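Local coordinates for protein prolyl-tRNA synthetase (Naegleria fowleri, PDB 6UYH) that probably charges tRNA(Pro) with proline at the expense of ATP, and here binds the inhibitor halofuginone and the ATP analogue AMPPNP, at residues A296-V302 against G330-D336; E325-I331 against F389-K395; T420-F426 against L491-Y495; E224-A228 against V278-V282. All coordinates share one frame; numbering follows the deposited sequence.

Contact 1: residues A296-V302 against G330-D336; sequences AFCQVVV and GIRVKLD. With EDO (1,2-ethanediol), chain R.
Arg332 and Gln299 lie stacked where two parallel strands of the anticodon-binding domain begin to pair, the amide plane 22° from the guanidinium plane and Gln299 CD over one guanidinium face. Arg332 bends at chi3 (-62°), which turns the guanidinium side-on to the carbonyl of Ala296: NE at 2.7 Å and NH2 at 2.9 Å both reach Ala296 O from the same face of that carbonyl, while the oxygen lies in the guanidinium plane. Gln299 suits its place because its amide works at both ends. OE1 takes Arg332 N at 2.9 Å on an in-plane lone pair; NE2 donates to Pro293 O and to a 1,2-ethanediol, probably from the crystallisation liquor. Arg332 O in turn accepts from Gln299 N and Val300 N. Beyond it Val300-Val302 and Val333-Leu335 pair in parallel register, Val300 O receiving Lys334 N at 3.0 Å. On the face turned to helix 313-328, beta-branched Val302 CG2 meets Val333 CG2 at 3.8 Å. On the other face Lys334 lays its CG against Cys298 SG at 3.8 Å. The irregular backbone before the strands is thus tied across by paired N-H groups at each of two carbonyl oxygens, which would probably be polarised.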
loop_
_atom_site.group_PDB
_atom_site.type_symbol
_atom_site.label_atom_id
_atom_site.label_comp_id
_atom_site.label_asym_id
_atom_site.label_seq_id
_atom_site.Cartn_x
_atom_site.Cartn_y
_atom_site.Cartn_z
ATOM N N ALA A 296 4.591 -18.022 -2.025
ATOM C CA ALA A 296 3.502 -18.896 -1.596
ATOM C C ALA A 296 3.040 -18.519 -0.193
ATOM O O ALA A 296 3.840 -18.552 0.744
ATOM C CB ALA A 296 3.957 -20.354 -1.630
ATOM N N PHE A 297 1.740 -18.221 -0.044
ATOM C CA PHE A 297 1.190 -17.866 1.268
ATOM C C PHE A 297 1.499 -18.946 2.295
ATOM O O PHE A 297 1.727 -18.655 3.478
ATOM C CB PHE A 297 -0.325 -17.647 1.164
ATOM C CG PHE A 297 -1.101 -18.916 1.006
ATOM C CD1 PHE A 297 -1.689 -19.530 2.097
ATOM C CD2 PHE A 297 -1.202 -19.524 -0.241
ATOM C CE1 PHE A 297 -2.378 -20.726 1.955
ATOM C CE2 PHE A 297 -1.890 -20.724 -0.398
ATOM C CZ PHE A 297 -2.478 -21.329 0.704
ATOM N N CYS A 298 1.484 -20.203 1.861
ATOM C CA CYS A 298 1.923 -21.336 2.661
ATOM C C CYS A 298 2.915 -22.115 1.813
ATOM O O CYS A 298 2.590 -22.513 0.689
ATOM C CB CYS A 298 0.742 -22.222 3.071
ATOM S SG CYS A 298 1.208 -23.793 3.844
ATOM N N GLN A 299 4.124 -22.312 2.333
ATOM C CA GLN A 299 5.131 -23.041 1.566
ATOM C C GLN A 299 5.075 -24.541 1.802
ATOM O O GLN A 299 5.341 -25.323 0.881
ATOM C CB GLN A 299 6.524 -22.521 1.908
ATOM C CG GLN A 299 6.721 -21.053 1.557
ATOM C CD GLN A 299 7.994 -20.514 2.154
ATOM O OE1 GLN A 299 8.178 -20.545 3.371
ATOM N NE2 GLN A 299 8.893 -20.034 1.303
ATOM N N VAL A 300 4.752 -24.960 3.023
ATOM C CA VAL A 300 4.752 -26.369 3.402
ATOM C C VAL A 300 3.500 -26.630 4.221
ATOM O O VAL A 300 3.228 -25.906 5.181
ATOM C CB VAL A 300 6.005 -26.756 4.219
ATOM C CG1 VAL A 300 5.976 -28.247 4.560
ATOM C CG2 VAL A 300 7.283 -26.393 3.475
ATOM N N VAL A 301 2.732 -27.650 3.846
ATOM C CA VAL A 301 1.602 -28.108 4.650
ATOM C C VAL A 301 1.949 -29.477 5.220
ATOM O O VAL A 301 2.424 -30.359 4.492
ATOM C CB VAL A 301 0.289 -28.139 3.840
ATOM C CG1 VAL A 301 0.387 -29.070 2.624
ATOM C CG2 VAL A 301 -0.891 -28.522 4.745
ATOM N N VAL A 302 1.747 -29.642 6.528
ATOM C CA VAL A 302 2.040 -30.891 7.226
ATOM C C VAL A 302 0.723 -31.599 7.498
ATOM O O VAL A 302 -0.207 -31.004 8.054
ATOM C CB VAL A 302 2.808 -30.637 8.537
ATOM C CG1 VAL A 302 3.222 -31.962 9.183
ATOM C CG2 VAL A 302 4.026 -29.766 8.292
ATOM N N GLY A 330 11.463 -19.915 9.894
ATOM C CA GLY A 330 10.896 -18.890 9.051
ATOM C C GLY A 330 10.160 -19.403 7.839
ATOM O O GLY A 330 9.845 -18.611 6.946
ATOM N N ILE A 331 9.886 -20.697 7.775
ATOM C CA ILE A 331 9.109 -21.271 6.684
ATOM C C ILE A 331 7.629 -21.072 6.990
ATOM O O ILE A 331 7.182 -21.290 8.124
ATOM C CB ILE A 331 9.459 -22.759 6.510
ATOM C CG1 ILE A 331 10.946 -22.912 6.154
ATOM C CG2 ILE A 331 8.549 -23.429 5.480
ATOM C CD1 ILE A 331 11.476 -24.337 6.251
ATOM N N ARG A 332 6.863 -20.639 5.987
ATOM C CA ARG A 332 5.424 -20.459 6.160
ATOM C C ARG A 332 4.773 -21.835 6.100
ATOM O O ARG A 332 4.619 -22.422 5.030
ATOM C CB ARG A 332 4.877 -19.503 5.110
ATOM C CG ARG A 332 5.458 -18.103 5.256
ATOM C CD ARG A 332 4.904 -17.110 4.228
ATOM N NE ARG A 332 5.212 -17.464 2.840
ATOM C CZ ARG A 332 6.382 -17.243 2.242
ATOM N NH1 ARG A 332 7.380 -16.680 2.912
ATOM N NH2 ARG A 332 6.558 -17.587 0.968
ATOM N N VAL A 333 4.403 -22.364 7.262
ATOM C CA VAL A 333 4.009 -23.759 7.394
ATOM C C VAL A 333 2.616 -23.814 7.999
ATOM O O VAL A 333 2.262 -22.979 8.840
ATOM C CB VAL A 333 5.025 -24.560 8.245
ATOM C CG1 VAL A 333 5.223 -23.913 9.615
ATOM C CG2 VAL A 333 4.597 -26.014 8.403
ATOM N N LYS A 334 1.823 -24.780 7.551
ATOM C CA LYS A 334 0.518 -25.056 8.129
ATOM C C LYS A 334 0.449 -26.509 8.574
ATOM O O LYS A 334 1.075 -27.388 7.979
ATOM C CB LYS A 334 -0.606 -24.760 7.136
ATOM C CG LYS A 334 -0.859 -23.277 6.957
ATOM C CD LYS A 334 -2.158 -23.002 6.224
ATOM C CE LYS A 334 -2.445 -21.510 6.183
ATOM N NZ LYS A 334 -2.364 -20.902 7.543
ATOM N N LEU A 335 -0.308 -26.747 9.639
ATOM C CA LEU A 335 -0.558 -28.085 10.158
ATOM C C LEU A 335 -2.041 -28.384 9.968
ATOM O O LEU A 335 -2.888 -27.803 10.652
ATOM C CB LEU A 335 -0.136 -28.171 11.625
ATOM C CG LEU A 335 -0.606 -29.318 12.521
ATOM C CD1 LEU A 335 -0.557 -30.650 11.806
ATOM C CD2 LEU A 335 0.255 -29.364 13.772
ATOM N N ASP A 336 -2.356 -29.278 9.034
ATOM C CA ASP A 336 -3.747 -29.611 8.729
ATOM C C ASP A 336 -4.104 -30.903 9.458
ATOM O O ASP A 336 -4.012 -32.000 8.907
ATOM C CB ASP A 336 -3.975 -29.729 7.227
ATOM C CG ASP A 336 -5.445 -29.909 6.876
ATOM O OD1 ASP A 336 -6.284 -30.027 7.802
ATOM O OD2 ASP A 336 -5.769 -29.931 5.672
HETATM C C1 EDO R . 11.765 -19.519 4.285
HETATM O O1 EDO R . 13.091 -19.001 4.120
HETATM C C2 EDO R . 10.795 -18.628 3.523
HETATM O O2 EDO R . 11.182 -18.586 2.143
#

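Contact 2: residues E325-I331 against F389-K395; sequences ELEKAGI and FSGDSIK
Leu326, in the last turn of helix 313-328, and Ile331, just past its end, pack against Ile394 near the start of helix 391-415, joining two helices of the alpha/beta anticodon-binding domain of class IIa synthetases over its central sheet. The apolar part centres on Leu326 CD2, which meets Ile394 CG1 at 3.7 Å and comes obliquely to the Phe389 ring, 3.5 Å from CZ. Ile331 crosses Ile394 at about a right angle, CD1 to CG2 at 3.8 Å; with its CG1 anti to the carbonyl carbon (chi1 -61°), the long branch reaches the second helix. Gly391 and Ala329 are small where the backbones converge: Gly391, with no side chain, lets Ala329 CB sit 3.9 Å from Gly391 CA.

The helix ends supply two local motifs. Gly330, with positive phi, closes the first helix in a Schellman motif. Ser390 is the N-cap of the second, its OG accepting from Ser393 N at 3.1 Å.

Three polar arrangements complete the contact. The extended Glu325 slides past Phe389, its carboxylate nearly perpendicular to the ring (82°) and OE1 at the ring edge. A water donates to Glu325 OE2 and accepts from Gly391 N, linking the carboxylate to the helix start. Lys395, extended beyond CG, reaches across to the end of the first helix, NZ donating in the carbonyl plane to Ala329 O at 2.9 Å.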
loop_
_atom_site.group_PDB
_atom_site.type_symbol
_atom_site.label_atom_id
_atom_site.label_comp_id
_atom_site.label_asym_id
_atom_site.label_seq_id
_atom_site.Cartn_x
_atom_site.Cartn_y
_atom_site.Cartn_z
ATOM N N GLU A 325 9.634 -26.790 14.125
ATOM C CA GLU A 325 10.990 -26.565 13.634
ATOM C C GLU A 325 10.979 -25.752 12.346
ATOM O O GLU A 325 11.803 -24.848 12.168
ATOM C CB GLU A 325 11.719 -27.888 13.426
ATOM C CG GLU A 325 13.176 -27.678 13.060
ATOM C CD GLU A 325 13.960 -28.962 12.982
ATOM O OE1 GLU A 325 13.418 -30.014 13.379
ATOM O OE2 GLU A 325 15.120 -28.916 12.522
ATOM N N LEU A 326 10.037 -26.043 11.447
ATOM C CA LEU A 326 9.933 -25.266 10.218
ATOM C C LEU A 326 9.499 -23.834 10.505
ATOM O O LEU A 326 10.034 -22.888 9.915
ATOM C CB LEU A 326 8.962 -25.943 9.250
ATOM C CG LEU A 326 9.281 -27.380 8.820
ATOM C CD1 LEU A 326 8.298 -27.809 7.749
ATOM C CD2 LEU A 326 10.703 -27.504 8.312
ATOM N N GLU A 327 8.538 -23.652 11.416
ATOM C CA GLU A 327 8.099 -22.303 11.762
ATOM C C GLU A 327 9.235 -21.484 12.360
ATOM O O GLU A 327 9.382 -20.295 12.048
ATOM C CB GLU A 327 6.924 -22.358 12.738
ATOM C CG GLU A 327 6.374 -20.981 13.075
ATOM C CD GLU A 327 5.549 -20.969 14.345
ATOM O OE1 GLU A 327 5.787 -21.826 15.225
ATOM O OE2 GLU A 327 4.661 -20.098 14.464
ATOM N N LYS A 328 10.041 -22.102 13.228
ATOM C CA LYS A 328 11.172 -21.405 13.830
ATOM C C LYS A 328 12.197 -20.999 12.781
ATOM O O LYS A 328 12.881 -19.982 12.943
ATOM C CB LYS A 328 11.823 -22.286 14.900
ATOM N N ALA A 329 12.307 -21.771 11.700
ATOM C CA ALA A 329 13.217 -21.467 10.605
ATOM C C ALA A 329 12.656 -20.438 9.640
ATOM O O ALA A 329 13.322 -20.114 8.653
ATOM C CB ALA A 329 13.573 -22.744 9.840
ATOM N N GLY A 330 11.463 -19.915 9.894
ATOM C CA GLY A 330 10.896 -18.890 9.051
ATOM C C GLY A 330 10.160 -19.403 7.839
ATOM O O GLY A 330 9.845 -18.611 6.946
ATOM N N ILE A 331 9.886 -20.697 7.775
ATOM C CA ILE A 331 9.109 -21.271 6.684
ATOM C C ILE A 331 7.629 -21.072 6.990
ATOM O O ILE A 331 7.182 -21.290 8.124
ATOM C CB ILE A 331 9.459 -22.759 6.510
ATOM C CG1 ILE A 331 10.946 -22.912 6.154
ATOM C CG2 ILE A 331 8.549 -23.429 5.480
ATOM C CD1 ILE A 331 11.476 -24.337 6.251
ATOM N N PHE A 389 16.109 -34.285 8.149
ATOM C CA PHE A 389 15.110 -33.229 8.181
ATOM C C PHE A 389 15.618 -32.047 8.988
ATOM O O PHE A 389 16.164 -32.215 10.081
ATOM C CB PHE A 389 13.804 -33.745 8.785
ATOM C CG PHE A 389 12.837 -32.655 9.160
ATOM C CD1 PHE A 389 11.976 -32.118 8.214
ATOM C CD2 PHE A 389 12.784 -32.168 10.461
ATOM C CE1 PHE A 389 11.086 -31.113 8.553
ATOM C CE2 PHE A 389 11.900 -31.160 10.804
ATOM C CZ PHE A 389 11.048 -30.634 9.851
ATOM N N SER A 390 15.412 -30.843 8.458
ATOM C CA SER A 390 15.772 -29.611 9.151
ATOM C C SER A 390 15.197 -28.444 8.364
ATOM O O SER A 390 14.706 -28.608 7.245
ATOM C CB SER A 390 17.288 -29.454 9.302
ATOM O OG SER A 390 17.890 -29.129 8.060
ATOM N N GLY A 391 15.275 -27.256 8.966
ATOM C CA GLY A 391 14.869 -26.057 8.256
ATOM C C GLY A 391 15.686 -25.834 7.000
ATOM O O GLY A 391 15.151 -25.439 5.962
ATOM N N ASP A 392 16.993 -26.104 7.070
ATOM C CA ASP A 392 17.851 -25.914 5.905
ATOM C C ASP A 392 17.526 -26.917 4.803
ATOM O O ASP A 392 17.507 -26.560 3.619
ATOM C CB ASP A 392 19.319 -26.027 6.310
ATOM C CG ASP A 392 19.814 -24.811 7.065
ATOM O OD1 ASP A 392 19.057 -23.826 7.185
ATOM O OD2 ASP A 392 20.968 -24.842 7.538
ATOM N N SER A 393 17.280 -28.181 5.168
ATOM C CA SER A 393 17.024 -29.181 4.135
ATOM C C SER A 393 15.671 -28.956 3.466
ATOM O O SER A 393 15.526 -29.216 2.264
ATOM C CB SER A 393 17.124 -30.599 4.717
ATOM O OG SER A 393 16.057 -30.881 5.605
ATOM N N ILE A 394 14.684 -28.450 4.210
ATOM C CA ILE A 394 13.390 -28.147 3.606
ATOM C C ILE A 394 13.491 -26.915 2.713
ATOM O O ILE A 394 12.915 -26.879 1.618
ATOM C CB ILE A 394 12.312 -27.986 4.692
ATOM C CG1 ILE A 394 12.077 -29.323 5.408
ATOM C CG2 ILE A 394 11.025 -27.451 4.094
ATOM C CD1 ILE A 394 11.726 -30.472 4.473
ATOM N N LYS A 395 14.221 -25.887 3.156
ATOM C CA LYS A 395 14.471 -24.742 2.281
ATOM C C LYS A 395 15.168 -25.175 0.994
ATOM O O LYS A 395 14.875 -24.654 -0.092
ATOM C CB LYS A 395 15.307 -23.690 3.008
ATOM C CG LYS A 395 14.556 -22.949 4.097
ATOM C CD LYS A 395 15.474 -22.053 4.915
ATOM C CE LYS A 395 14.708 -21.379 6.042
ATOM N NZ LYS A 395 15.589 -20.572 6.933
HETATM O O HOH W 1 16.331 -26.594 11.559
#

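Contact 3: residues T420-F426 against L491-Y495. With EDO (1,2-ethanediol), chain B.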
loop_
_atom_site.group_PDB
_atom_site.type_symbol
_atom_site.label_atom_id
_atom_site.label_comp_id
_atom_site.label_asym_id
_atom_site.label_seq_id
_atom_site.Cartn_x
_atom_site.Cartn_y
_atom_site.Cartn_z
ATOM N N THR A 420 12.727 -16.802 -38.174
ATOM C CA THR A 420 11.905 -16.840 -39.383
ATOM C C THR A 420 12.445 -15.796 -40.358
ATOM O O THR A 420 12.147 -14.603 -40.238
ATOM C CB THR A 420 10.421 -16.623 -39.051
ATOM O OG1 THR A 420 10.227 -15.361 -38.402
ATOM C CG2 THR A 420 9.922 -17.723 -38.123
ATOM N N ARG A 421 13.242 -16.251 -41.329
ATOM C CA ARG A 421 13.893 -15.336 -42.255
ATOM C C ARG A 421 12.974 -14.841 -43.366
ATOM O O ARG A 421 13.288 -13.821 -43.991
ATOM C CB ARG A 421 15.123 -16.011 -42.870
ATOM C CG ARG A 421 16.239 -16.283 -41.860
ATOM C CD ARG A 421 17.240 -17.252 -42.469
ATOM N NE ARG A 421 18.336 -17.613 -41.574
ATOM C CZ ARG A 421 18.269 -18.566 -40.651
ATOM N NH1 ARG A 421 17.143 -19.242 -40.466
ATOM N NH2 ARG A 421 19.329 -18.837 -39.903
ATOM N N THR A 422 11.869 -15.537 -43.636
ATOM C CA THR A 422 10.968 -15.213 -44.736
ATOM C C THR A 422 9.526 -15.243 -44.250
ATOM O O THR A 422 9.211 -15.821 -43.204
ATOM C CB THR A 422 11.119 -16.189 -45.918
ATOM O OG1 THR A 422 10.722 -17.502 -45.507
ATOM C CG2 THR A 422 12.549 -16.210 -46.424
ATOM N N TRP A 423 8.644 -14.615 -45.028
ATOM C CA TRP A 423 7.241 -14.539 -44.626
ATOM C C TRP A 423 6.576 -15.900 -44.481
ATOM O O TRP A 423 5.868 -16.110 -43.479
ATOM C CB TRP A 423 6.450 -13.661 -45.600
ATOM C CG TRP A 423 5.077 -13.480 -45.091
ATOM C CD1 TRP A 423 3.958 -14.188 -45.446
ATOM C CD2 TRP A 423 4.674 -12.574 -44.059
ATOM N NE1 TRP A 423 2.877 -13.753 -44.708
ATOM C CE2 TRP A 423 3.292 -12.761 -43.853
ATOM C CE3 TRP A 423 5.346 -11.609 -43.303
ATOM C CZ2 TRP A 423 2.571 -12.015 -42.922
ATOM C CZ3 TRP A 423 4.628 -10.869 -42.378
ATOM C CH2 TRP A 423 3.252 -11.074 -42.199
ATOM N N PRO A 424 6.718 -16.847 -45.424
ATOM C CA PRO A 424 6.063 -18.152 -45.223
ATOM C C PRO A 424 6.501 -18.845 -43.947
ATOM O O PRO A 424 5.681 -19.488 -43.283
ATOM C CB PRO A 424 6.469 -18.948 -46.475
ATOM C CG PRO A 424 6.768 -17.906 -47.502
ATOM C CD PRO A 424 7.379 -16.766 -46.743
ATOM N N GLU A 425 7.778 -18.724 -43.584
ATOM C CA GLU A 425 8.240 -19.265 -42.310
ATOM C C GLU A 425 7.613 -18.533 -41.137
ATOM O O GLU A 425 7.219 -19.159 -40.148
ATOM C CB GLU A 425 9.759 -19.171 -42.218
ATOM C CG GLU A 425 10.488 -20.121 -43.158
ATOM C CD GLU A 425 11.968 -19.824 -43.190
ATOM O OE1 GLU A 425 12.357 -18.867 -43.891
ATOM O OE2 GLU A 425 12.737 -20.533 -42.506
ATOM N N PHE A 426 7.530 -17.204 -41.231
ATOM C CA PHE A 426 6.958 -16.389 -40.162
ATOM C C PHE A 426 5.509 -16.773 -39.884
ATOM O O PHE A 426 5.134 -17.054 -38.738
ATOM C CB PHE A 426 7.071 -14.913 -40.556
ATOM C CG PHE A 426 6.412 -13.949 -39.588
ATOM C CD1 PHE A 426 7.003 -13.648 -38.375
ATOM C CD2 PHE A 426 5.240 -13.299 -39.934
ATOM C CE1 PHE A 426 6.413 -12.747 -37.506
ATOM C CE2 PHE A 426 4.649 -12.401 -39.074
ATOM C CZ PHE A 426 5.242 -12.121 -37.860
ATOM N N LEU A 491 19.280 -11.032 -46.228
ATOM C CA LEU A 491 17.879 -11.105 -45.833
ATOM C C LEU A 491 17.143 -9.832 -46.233
ATOM O O LEU A 491 17.708 -8.739 -46.190
ATOM C CB LEU A 491 17.754 -11.327 -44.325
ATOM C CG LEU A 491 18.392 -12.645 -43.888
ATOM C CD1 LEU A 491 18.073 -12.896 -42.421
ATOM C CD2 LEU A 491 17.921 -13.807 -44.778
ATOM N N GLU A 492 15.886 -9.987 -46.634
ATOM C CA GLU A 492 15.086 -8.879 -47.135
ATOM C C GLU A 492 14.146 -8.343 -46.057
ATOM O O GLU A 492 13.690 -9.073 -45.173
ATOM C CB GLU A 492 14.278 -9.309 -48.361
ATOM N N ASN A 493 13.876 -7.042 -46.133
ATOM C CA ASN A 493 12.837 -6.435 -45.307
ATOM C C ASN A 493 11.503 -7.155 -45.531
ATOM O O ASN A 493 11.148 -7.492 -46.663
ATOM C CB ASN A 493 12.721 -4.952 -45.675
ATOM C CG ASN A 493 12.083 -4.119 -44.611
ATOM O OD1 ASN A 493 10.978 -4.404 -44.153
ATOM N ND2 ASN A 493 12.776 -3.054 -44.209
ATOM N N PHE A 494 10.774 -7.414 -44.439
ATOM C CA PHE A 494 9.454 -8.035 -44.544
ATOM C C PHE A 494 8.429 -7.127 -45.207
ATOM O O PHE A 494 7.402 -7.618 -45.684
ATOM C CB PHE A 494 8.921 -8.432 -43.163
ATOM C CG PHE A 494 9.314 -9.818 -42.724
ATOM C CD1 PHE A 494 10.507 -10.390 -43.136
ATOM C CD2 PHE A 494 8.478 -10.551 -41.887
ATOM C CE1 PHE A 494 10.863 -11.669 -42.718
ATOM C CE2 PHE A 494 8.830 -11.828 -41.476
ATOM C CZ PHE A 494 10.022 -12.381 -41.890
ATOM N N TYR A 495 8.672 -5.820 -45.230
ATOM C CA TYR A 495 7.765 -4.854 -45.830
ATOM C C TYR A 495 8.284 -4.509 -47.219
ATOM O O TYR A 495 9.297 -3.797 -47.327
ATOM C CB TYR A 495 7.690 -3.606 -44.950
ATOM C CG TYR A 495 6.761 -2.505 -45.414
ATOM C CD1 TYR A 495 5.631 -2.778 -46.184
ATOM C CD2 TYR A 495 7.011 -1.182 -45.060
ATOM C CE1 TYR A 495 4.785 -1.753 -46.592
ATOM C CE2 TYR A 495 6.177 -0.159 -45.460
ATOM C CZ TYR A 495 5.067 -0.447 -46.224
ATOM O OH TYR A 495 4.241 0.580 -46.620
HETATM C C1 EDO B . 17.745 -22.158 -37.723
HETATM O O1 EDO B . 16.905 -21.636 -38.755
HETATM C C2 EDO B . 18.361 -21.005 -36.947
HETATM O O2 EDO B . 19.440 -20.453 -37.708
#
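Phe494 inserts its ring beside Trp423 and Phe426, completing an aromatic cluster in the C-terminal domain of prolyl-tRNA synthetase, where a loop closes over the start of helix 423-431. The Phe426 pair is T-shaped: the edge of Phe494 points at the Phe426 face, planes at 79° and centroids 5.6 Å apart. Against Trp423 the ring lies obliquely, Phe494 CD2 being 3.6 Å from Trp423 CE3. A flat ring suits this site because it also fits against backbone, with Arg421 O near its plane, 3.5 Å from CE1.

The aliphatic contact is smaller: the two methyls of Leu491 rest on the extended stem of Arg421, CD1 3.9 Å from CG. Beyond it, NH1 and NH2 each donate to one hydroxyl oxygen of a 1,2-ethanediol, probably from the crystallisation liquor.

No hydrogen bond crosses the contact. Trp423 NE1 bonds to Glu457, outside it, and the N-cap Thr422 donates through OG1 to Glu425 OE1. In the loop, an Asx turn brings Asn493 OD1 to Tyr495 N at 2.9 Å.

Contact 4: residues E224-A228 against V278-V282; sequences ETFIA and VMIMV
Thr225 and Val278 meet tip to tip, OG1 lying 3.6 Å from Val278 CG1 and 3.8 Å from its CG2. Although it faces valine methyls, this buried hydroxyl is satisfied by its hydrogen bond to Val234 O on the adjacent strand 232-243, so threonine can offer a beta-branched shape to the helix and still meet its polar need.

Phe226 points away from helix 274-283, and its side chain packs on Met413 of helix 391-415. Its part in the contact is through backbone: Phe226 O lies 3.7 Å from Val282 CG2.

This is a strand of the antiparallel sheet of the class II synthetase core, with helix 274-283 packed on it. The axes of strand 224-227 and helix 278-282 approach to 8.4 Å, at 36°. Medium-sized apolar side chains meet between the two axes, and no hydrogen bond joins the segments.

Ile227 has the largest share of the area buried in the contact. Chi1 of -50° and chi2 of -54° fold its long branch toward the helix, bringing CD1 3.8 Å from Met281 CB and 3.9 Å from Val282 CG2. Its CG2 leans on Met281 CB as well, at 3.9 Å, so both branches of the isoleucine grip the base of that methionine. The rest of Met281 is extended and packs on Phe22 and Tyr26 of helix 22-32.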
loop_
_atom_site.group_PDB
_atom_site.type_symbol
_atom_site.label_atom_id
_atom_site.label_comp_id
_atom_site.label_asym_id
_atom_site.label_seq_id
_atom_site.Cartn_x
_atom_site.Cartn_y
_atom_site.Cartn_z
ATOM N N GLU A 224 9.864 -9.122 -21.646
ATOM C CA GLU A 224 8.809 -9.899 -22.286
ATOM C C GLU A 224 8.698 -11.266 -21.632
ATOM O O GLU A 224 9.711 -11.887 -21.300
ATOM C CB GLU A 224 9.089 -10.063 -23.775
ATOM C CG GLU A 224 9.018 -8.745 -24.534
ATOM C CD GLU A 224 7.635 -8.134 -24.480
ATOM O OE1 GLU A 224 6.684 -8.795 -24.961
ATOM O OE2 GLU A 224 7.493 -7.017 -23.936
ATOM N N THR A 225 7.459 -11.723 -21.442
ATOM C CA THR A 225 7.169 -13.052 -20.920
ATOM C C THR A 225 6.296 -13.782 -21.928
ATOM O O THR A 225 5.781 -13.185 -22.880
ATOM C CB THR A 225 6.470 -13.000 -19.554
ATOM O OG1 THR A 225 5.206 -12.348 -19.687
ATOM C CG2 THR A 225 7.321 -12.236 -18.514
ATOM N N PHE A 226 6.140 -15.089 -21.727
ATOM C CA PHE A 226 5.545 -15.934 -22.757
ATOM C C PHE A 226 4.567 -16.930 -22.154
ATOM O O PHE A 226 4.905 -17.640 -21.201
ATOM C CB PHE A 226 6.630 -16.689 -23.527
ATOM C CG PHE A 226 6.100 -17.589 -24.606
ATOM C CD1 PHE A 226 5.448 -17.063 -25.719
ATOM C CD2 PHE A 226 6.283 -18.963 -24.529
ATOM C CE1 PHE A 226 4.977 -17.904 -26.738
ATOM C CE2 PHE A 226 5.821 -19.807 -25.557
ATOM C CZ PHE A 226 5.168 -19.261 -26.655
ATOM N N ILE A 227 3.373 -17.004 -22.737
ATOM C CA ILE A 227 2.344 -17.948 -22.307
ATOM C C ILE A 227 2.327 -19.090 -23.322
ATOM O O ILE A 227 1.787 -18.951 -24.418
ATOM C CB ILE A 227 0.972 -17.279 -22.181
ATOM C CG1 ILE A 227 1.084 -15.985 -21.354
ATOM C CG2 ILE A 227 -0.050 -18.261 -21.548
ATOM C CD1 ILE A 227 1.738 -16.139 -19.970
ATOM N N ALA A 228 2.883 -20.243 -22.936
ATOM C CA ALA A 228 3.038 -21.354 -23.876
ATOM C C ALA A 228 1.703 -21.941 -24.327
ATOM O O ALA A 228 1.602 -22.431 -25.458
ATOM C CB ALA A 228 3.901 -22.453 -23.251
ATOM N N VAL A 278 0.629 -13.536 -15.163
ATOM C CA VAL A 278 1.682 -14.270 -15.860
ATOM C C VAL A 278 2.079 -15.497 -15.055
ATOM O O VAL A 278 2.167 -16.612 -15.586
ATOM C CB VAL A 278 2.891 -13.354 -16.119
ATOM C CG1 VAL A 278 4.026 -14.162 -16.756
ATOM C CG2 VAL A 278 2.490 -12.214 -17.049
ATOM N N MET A 279 2.303 -15.305 -13.755
ATOM C CA MET A 279 2.682 -16.397 -12.866
ATOM C C MET A 279 1.699 -17.556 -12.967
ATOM O O MET A 279 2.094 -18.722 -13.106
ATOM C CB MET A 279 2.748 -15.875 -11.421
ATOM C CG MET A 279 3.192 -16.922 -10.395
ATOM S SD MET A 279 2.880 -16.320 -8.708
ATOM C CE MET A 279 1.091 -16.421 -8.595
ATOM N N ILE A 280 0.402 -17.244 -12.924
ATOM C CA ILE A 280 -0.623 -18.279 -12.948
ATOM C C ILE A 280 -0.708 -18.941 -14.324
ATOM O O ILE A 280 -0.779 -20.169 -14.433
ATOM C CB ILE A 280 -1.974 -17.683 -12.524
ATOM C CG1 ILE A 280 -1.883 -17.181 -11.077
ATOM C CG2 ILE A 280 -3.091 -18.706 -12.731
ATOM C CD1 ILE A 280 -3.111 -16.394 -10.632
ATOM N N MET A 281 -0.719 -18.140 -15.399
ATOM C CA MET A 281 -0.815 -18.723 -16.732
ATOM C C MET A 281 0.390 -19.590 -17.063
ATOM O O MET A 281 0.254 -20.582 -17.795
ATOM C CB MET A 281 -0.969 -17.631 -17.799
ATOM C CG MET A 281 -2.335 -16.958 -17.780
ATOM S SD MET A 281 -2.422 -15.652 -19.043
ATOM C CE MET A 281 -4.123 -15.127 -18.816
ATOM N N VAL A 282 1.576 -19.228 -16.561
ATOM C CA VAL A 282 2.771 -20.019 -16.848
ATOM C C VAL A 282 2.756 -21.322 -16.050
ATOM O O VAL A 282 2.954 -22.409 -16.608
ATOM C CB VAL A 282 4.048 -19.196 -16.579
ATOM C CG1 VAL A 282 5.284 -20.088 -16.668
ATOM C CG2 VAL A 282 4.167 -18.035 -17.575
#

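Contacts 1 and 2 are two layers of one anticodon-binding domain: they share Gly330 and Ile331, their centres are 10 Å apart, and Val300 CG2 of the sheet touches Ile394 CG2 of the helix layer at 3.9 Å. Contact 4 lies in the catalytic core, where the side chain of Val278 lies about 7 Å from the bound AMPPNP. The chain passes from helix 274-283 of contact 4 to strand 300-304 of contact 1, the nearest atoms of contacts 1 and 4 being about 7 Å apart. Contact 3, in the C-terminal domain, lies on the opposite side of the chain's centre from contacts 1 and 2, its centre 51 Å from that of contact 1 and 27 Å from that of contact 4.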